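Local coordinates for VIN1 (Oscarella pearsei, PDB 6BFI), which probably binds actin filaments and may take part in cell-cell adhesion as a sponge member of the vinculin family, at residues A675-E680 with S693-M698; R700-M705 with E801-T806. All blocks are in the same frame, centred on the assembly; numbering follows the deposited sequence.

How the contacts relate
Contacts 1 and 2 come in series along the chain, and their centres lie about 8 Å apart on the same side of its centre. They share helix 690-710: residues 693-698 meet helix 669-682 in contact 1, and residues 700-705, farther along, meet helix 786-817 in contact 2. Helices 669-682 and 786-817 also touch directly, Val677 CG2 packing 3.2 Å from Met804 O, so that each of the three helices meets the other two. Contact 1 links successive helices, whereas contact 2 brings together segments separated by 95 residues, mostly helical. Together they show the C-terminal helices folding back on one another, consistent with the helical bundle of a vinculin-family tail, the part that binds F-actin in vinculin.

Contact 1: A675-E680 with S693-M698; sequences ASVFRE and SLVKQM
Helices 669-682 and 690-710 run in roughly opposite senses and come very close, with Phe678 CA only 5.4 Å from Lys696 CA. Two buried pairs of side chains fill the interface on either side of this approach. In one, Val677 and Val695 touch through a single branch each, CG1 to CG1 at 3.5 Å, the two side chains meeting at about a right angle. In both valines CG1 stands anti to the backbone N (chi1 165° in Val677, 171° in Val695), which turns this methyl into the gap between the helices. The short link between the two helices makes them a helical hairpin within the C-terminal bundle; helix 786-817 packs against both valines, and helix 718-745 adds Leu736 beside Val695. In the other pair, the aliphatic part of Lys696 passes the Phe678 ring obliquely, its CG 3.9 Å from both CD1 and CE1. Beyond CG the lysine is fully extended, with CE still 4.2 Å from Phe678 CE1, and its ammonium reaches Asp682 in a salt bridge. Glu655, Leu658 and Arg659 of helix 649-659 also touch the phenyl ring.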
loop_
_atom_site.group_PDB
_atom_site.type_symbol
_atom_site.label_atom_id
_atom_site.label_comp_id
_atom_site.label_asym_id
_atom_site.label_seq_id
_atom_site.Cartn_x
_atom_site.Cartn_y
_atom_site.Cartn_z
ATOM N N ALA A 675 3.656 -19.266 -15.669
ATOM C CA ALA A 675 4.201 -20.401 -14.933
ATOM C C ALA A 675 4.346 -20.104 -13.450
ATOM O O ALA A 675 4.152 -21.003 -12.626
ATOM C CB ALA A 675 5.556 -20.806 -15.515
ATOM N N SER A 676 4.675 -18.860 -13.089
ATOM C CA SER A 676 4.691 -18.496 -11.677
ATOM C C SER A 676 3.292 -18.559 -11.083
ATOM O O SER A 676 3.115 -19.007 -9.944
ATOM C CB SER A 676 5.290 -17.101 -11.494
ATOM O OG SER A 676 4.437 -16.106 -12.032
ATOM N N VAL A 677 2.282 -18.122 -11.838
ATOM C CA VAL A 677 0.911 -18.208 -11.336
ATOM C C VAL A 677 0.477 -19.665 -11.214
ATOM O O VAL A 677 -0.027 -20.097 -10.166
ATOM C CB VAL A 677 -0.043 -17.409 -12.240
ATOM C CG1 VAL A 677 -1.477 -17.778 -11.943
ATOM C CG2 VAL A 677 0.172 -15.928 -12.036
ATOM N N PHE A 678 0.660 -20.441 -12.287
ATOM C CA PHE A 678 0.287 -21.851 -12.269
ATOM C C PHE A 678 0.980 -22.591 -11.134
ATOM O O PHE A 678 0.384 -23.463 -10.494
ATOM C CB PHE A 678 0.622 -22.499 -13.614
ATOM C CG PHE A 678 0.282 -23.961 -13.689
ATOM C CD1 PHE A 678 -0.987 -24.371 -14.060
ATOM C CD2 PHE A 678 1.232 -24.924 -13.393
ATOM C CE1 PHE A 678 -1.304 -25.716 -14.129
ATOM C CE2 PHE A 678 0.921 -26.268 -13.460
ATOM C CZ PHE A 678 -0.350 -26.664 -13.830
ATOM N N ARG A 679 2.241 -22.252 -10.866
ATOM C CA ARG A 679 2.966 -22.911 -9.788
ATOM C C ARG A 679 2.478 -22.451 -8.423
ATOM O O ARG A 679 2.470 -23.240 -7.473
ATOM C CB ARG A 679 4.462 -22.653 -9.937
ATOM C CG ARG A 679 5.334 -23.631 -9.184
ATOM C CD ARG A 679 6.729 -23.678 -9.779
ATOM N NE ARG A 679 6.718 -24.063 -11.191
ATOM C CZ ARG A 679 6.893 -23.214 -12.201
ATOM N NH1 ARG A 679 7.096 -21.927 -11.958
ATOM N NH2 ARG A 679 6.865 -23.653 -13.453
ATOM N N GLU A 680 2.068 -21.186 -8.303
ATOM C CA GLU A 680 1.493 -20.723 -7.044
ATOM C C GLU A 680 0.196 -21.457 -6.732
ATOM O O GLU A 680 -0.035 -21.870 -5.589
ATOM C CB GLU A 680 1.257 -19.212 -7.093
ATOM C CG GLU A 680 0.646 -18.631 -5.824
ATOM C CD GLU A 680 1.596 -18.675 -4.644
ATOM O OE1 GLU A 680 2.826 -18.676 -4.866
ATOM O OE2 GLU A 680 1.112 -18.711 -3.492
ATOM N N SER A 693 -9.156 -23.338 -9.346
ATOM C CA SER A 693 -9.513 -23.787 -10.689
ATOM C C SER A 693 -9.471 -22.631 -11.681
ATOM O O SER A 693 -8.859 -22.737 -12.753
ATOM C CB SER A 693 -10.901 -24.428 -10.670
ATOM O OG SER A 693 -11.028 -25.331 -9.585
ATOM N N LEU A 694 -10.119 -21.514 -11.336
ATOM C CA LEU A 694 -10.109 -20.346 -12.213
ATOM C C LEU A 694 -8.691 -19.854 -12.460
ATOM O O LEU A 694 -8.346 -19.459 -13.581
ATOM C CB LEU A 694 -10.958 -19.223 -11.616
ATOM C CG LEU A 694 -12.417 -19.517 -11.261
ATOM C CD1 LEU A 694 -13.141 -18.233 -10.888
ATOM C CD2 LEU A 694 -13.128 -20.229 -12.403
ATOM N N VAL A 695 -7.851 -19.874 -11.424
ATOM C CA VAL A 695 -6.499 -19.343 -11.564
ATOM C C VAL A 695 -5.645 -20.258 -12.435
ATOM O O VAL A 695 -4.879 -19.787 -13.284
ATOM C CB VAL A 695 -5.871 -19.121 -10.179
ATOM C CG1 VAL A 695 -4.417 -18.780 -10.328
ATOM C CG2 VAL A 695 -6.597 -18.004 -9.446
ATOM N N LYS A 696 -5.758 -21.574 -12.243
ATOM C CA LYS A 696 -5.022 -22.507 -13.092
ATOM C C LYS A 696 -5.449 -22.371 -14.548
ATOM O O LYS A 696 -4.606 -22.306 -15.453
ATOM C CB LYS A 696 -5.225 -23.941 -12.603
ATOM C CG LYS A 696 -4.128 -24.453 -11.686
ATOM C CD LYS A 696 -4.399 -25.889 -11.269
ATOM C CE LYS A 696 -3.233 -26.473 -10.496
ATOM N NZ LYS A 696 -3.504 -27.868 -10.043
ATOM N N GLN A 697 -6.762 -22.321 -14.791
ATOM C CA GLN A 697 -7.256 -22.120 -16.151
ATOM C C GLN A 697 -6.713 -20.826 -16.747
ATOM O O GLN A 697 -6.307 -20.791 -17.916
ATOM C CB GLN A 697 -8.785 -22.117 -16.151
ATOM C CG GLN A 697 -9.426 -22.052 -17.529
ATOM C CD GLN A 697 -9.551 -23.413 -18.193
ATOM O OE1 GLN A 697 -8.772 -24.330 -17.923
ATOM N NE2 GLN A 697 -10.543 -23.552 -19.065
ATOM N N MET A 698 -6.682 -19.754 -15.949
ATOM C CA MET A 698 -6.160 -18.482 -16.433
ATOM C C MET A 698 -4.680 -18.587 -16.779
ATOM O O MET A 698 -4.217 -17.981 -17.753
ATOM C CB MET A 698 -6.395 -17.391 -15.389
ATOM C CG MET A 698 -6.108 -15.984 -15.882
ATOM S SD MET A 698 -6.541 -14.728 -14.663
ATOM C CE MET A 698 -8.186 -15.267 -14.198
#

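Contact 2: R700-M705 with E801-T806; sequences RKMAMM and ENLMRT
No flat group enters the meeting of Met702 with Leu803 and Met804; the guanidinium of Arg805 lies on another side of helix 786-817, one face over its own backbone, with Asn802 CA 3.3 Å above the plane and Glu801 O farther off, both displaced toward the rim. The contact itself is thioether and methyl packing between two helices that run in roughly opposite senses. Met702 points at the other helix and takes part in every touch of the contact. Its CG is anti to the backbone N (chi1 -174°), and the bends that follow, at chi2 and chi3, bring the terminal CE round to Leu803, 3.7 Å from CD2. Met804 slides past it in the opposite direction: the Met804 CE methyl comes to rest 3.6 Å from Met702 CB, near the root of the other side chain, while Met702 CE lies 4.0 Å from Met804 SD. Each methionine thus lays its end along part of its partner. Met804 gets there with chi2 at -34°, well off a staggered value, so this side chain is either somewhat strained or less precisely placed. One turn of helix 786-817 carries a side-chain bond as well: Thr806 OG1 donates to Asn802 O at 2.9 Å, from the face of the carbonyl plane opposite to Thr806 N. Ile766 of helix 763-778 packs on Leu803 and Thr806. With no hydrogen bond or charge pair between the segments, this buried stretch of the two helices is held by van der Waals contact and the exclusion of water.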
loop_
_atom_site.group_PDB
_atom_site.type_symbol
_atom_site.label_atom_id
_atom_site.label_comp_id
_atom_site.label_asym_id
_atom_site.label_seq_id
_atom_site.Cartn_x
_atom_site.Cartn_y
_atom_site.Cartn_z
ATOM N N ARG A 700 -3.118 -21.379 -17.816
ATOM C CA ARG A 700 -3.079 -22.106 -19.083
ATOM C C ARG A 700 -3.364 -21.174 -20.256
ATOM O O ARG A 700 -2.609 -21.132 -21.238
ATOM C CB ARG A 700 -4.090 -23.256 -19.057
ATOM C CG ARG A 700 -3.900 -24.255 -17.926
ATOM C CD ARG A 700 -4.966 -25.342 -17.977
ATOM N NE ARG A 700 -4.920 -26.224 -16.814
ATOM C CZ ARG A 700 -5.837 -26.250 -15.852
ATOM N NH1 ARG A 700 -6.889 -25.446 -15.909
ATOM N NH2 ARG A 700 -5.706 -27.089 -14.833
ATOM N N LYS A 701 -4.451 -20.402 -20.156
ATOM C CA LYS A 701 -4.808 -19.473 -21.222
ATOM C C LYS A 701 -3.697 -18.462 -21.480
ATOM O O LYS A 701 -3.405 -18.135 -22.637
ATOM C CB LYS A 701 -6.114 -18.760 -20.871
ATOM C CG LYS A 701 -7.326 -19.682 -20.800
ATOM C CD LYS A 701 -8.559 -18.930 -20.320
ATOM C CE LYS A 701 -9.798 -19.808 -20.351
ATOM N NZ LYS A 701 -10.117 -20.268 -21.729
ATOM N N MET A 702 -3.055 -17.967 -20.418
ATOM C CA MET A 702 -1.995 -16.978 -20.599
ATOM C C MET A 702 -0.780 -17.588 -21.288
ATOM O O MET A 702 -0.117 -16.922 -22.097
ATOM C CB MET A 702 -1.607 -16.370 -19.251
ATOM C CG MET A 702 -0.603 -15.231 -19.348
ATOM S SD MET A 702 -1.269 -13.724 -20.100
ATOM C CE MET A 702 -2.392 -13.166 -18.820
ATOM N N ALA A 703 -0.472 -18.854 -20.982
ATOM C CA ALA A 703 0.591 -19.548 -21.702
ATOM C C ALA A 703 0.246 -19.693 -23.180
ATOM O O ALA A 703 1.109 -19.508 -24.054
ATOM C CB ALA A 703 0.848 -20.918 -21.074
ATOM N N MET A 704 -1.015 -20.020 -23.482
ATOM C CA MET A 704 -1.439 -20.068 -24.877
ATOM C C MET A 704 -1.262 -18.714 -25.551
ATOM O O MET A 704 -0.833 -18.641 -26.711
ATOM C CB MET A 704 -2.892 -20.533 -24.978
ATOM C CG MET A 704 -3.123 -21.933 -24.446
ATOM S SD MET A 704 -1.921 -23.109 -25.094
ATOM C CE MET A 704 -2.293 -23.065 -26.846
ATOM N N MET A 705 -1.577 -17.626 -24.838
ATOM C CA MET A 705 -1.350 -16.295 -25.395
ATOM C C MET A 705 0.123 -16.086 -25.712
ATOM O O MET A 705 0.469 -15.585 -26.787
ATOM C CB MET A 705 -1.840 -15.204 -24.440
ATOM C CG MET A 705 -1.378 -13.813 -24.886
ATOM S SD MET A 705 -1.902 -12.415 -23.876
ATOM C CE MET A 705 -3.674 -12.525 -24.053
ATOM N N GLU A 801 2.278 -9.477 -17.580
ATOM C CA GLU A 801 3.048 -9.709 -16.363
ATOM C C GLU A 801 2.363 -9.080 -15.155
ATOM O O GLU A 801 2.226 -9.716 -14.102
ATOM C CB GLU A 801 4.467 -9.161 -16.526
ATOM C CG GLU A 801 5.357 -10.003 -17.422
ATOM C CD GLU A 801 6.674 -9.323 -17.742
ATOM O OE1 GLU A 801 6.730 -8.077 -17.684
ATOM O OE2 GLU A 801 7.654 -10.035 -18.047
ATOM N N ASN A 802 1.914 -7.828 -15.296
ATOM C CA ASN A 802 1.203 -7.178 -14.199
ATOM C C ASN A 802 -0.053 -7.953 -13.813
ATOM O O ASN A 802 -0.349 -8.122 -12.621
ATOM C CB ASN A 802 0.861 -5.741 -14.583
ATOM C CG ASN A 802 -0.017 -5.062 -13.558
ATOM O OD1 ASN A 802 -1.096 -4.569 -13.880
ATOM N ND2 ASN A 802 0.437 -5.040 -12.312
ATOM N N LEU A 803 -0.799 -8.445 -14.807
ATOM C CA LEU A 803 -1.992 -9.235 -14.512
ATOM C C LEU A 803 -1.645 -10.503 -13.742
ATOM O O LEU A 803 -2.339 -10.864 -12.784
ATOM C CB LEU A 803 -2.732 -9.591 -15.800
ATOM C CG LEU A 803 -3.975 -10.463 -15.596
ATOM C CD1 LEU A 803 -4.979 -9.767 -14.685
ATOM C CD2 LEU A 803 -4.616 -10.826 -16.927
ATOM N N MET A 804 -0.575 -11.195 -14.142
ATOM C CA MET A 804 -0.217 -12.434 -13.457
ATOM C C MET A 804 0.245 -12.171 -12.026
ATOM O O MET A 804 -0.144 -12.897 -11.102
ATOM C CB MET A 804 0.850 -13.183 -14.253
ATOM C CG MET A 804 0.291 -13.877 -15.489
ATOM S SD MET A 804 -1.392 -14.481 -15.208
ATOM C CE MET A 804 -1.237 -16.199 -15.660
ATOM N N ARG A 805 1.069 -11.137 -11.819
ATOM C CA ARG A 805 1.440 -10.749 -10.460
ATOM C C ARG A 805 0.202 -10.480 -9.615
ATOM O O ARG A 805 0.088 -10.955 -8.476
ATOM C CB ARG A 805 2.341 -9.513 -10.489
ATOM C CG ARG A 805 3.753 -9.773 -10.971
ATOM C CD ARG A 805 4.650 -8.579 -10.680
ATOM N NE ARG A 805 4.161 -7.361 -11.320
ATOM C CZ ARG A 805 4.559 -6.933 -12.512
ATOM N NH1 ARG A 805 5.460 -7.621 -13.199
ATOM N NH2 ARG A 805 4.059 -5.813 -13.017
ATOM N N THR A 806 -0.750 -9.731 -10.176
ATOM C CA THR A 806 -1.969 -9.412 -9.441
ATOM C C THR A 806 -2.749 -10.673 -9.080
ATOM O O THR A 806 -3.213 -10.814 -7.944
ATOM C CB THR A 806 -2.833 -8.457 -10.263
ATOM O OG1 THR A 806 -2.096 -7.258 -10.523
ATOM C CG2 THR A 806 -4.107 -8.108 -9.513
#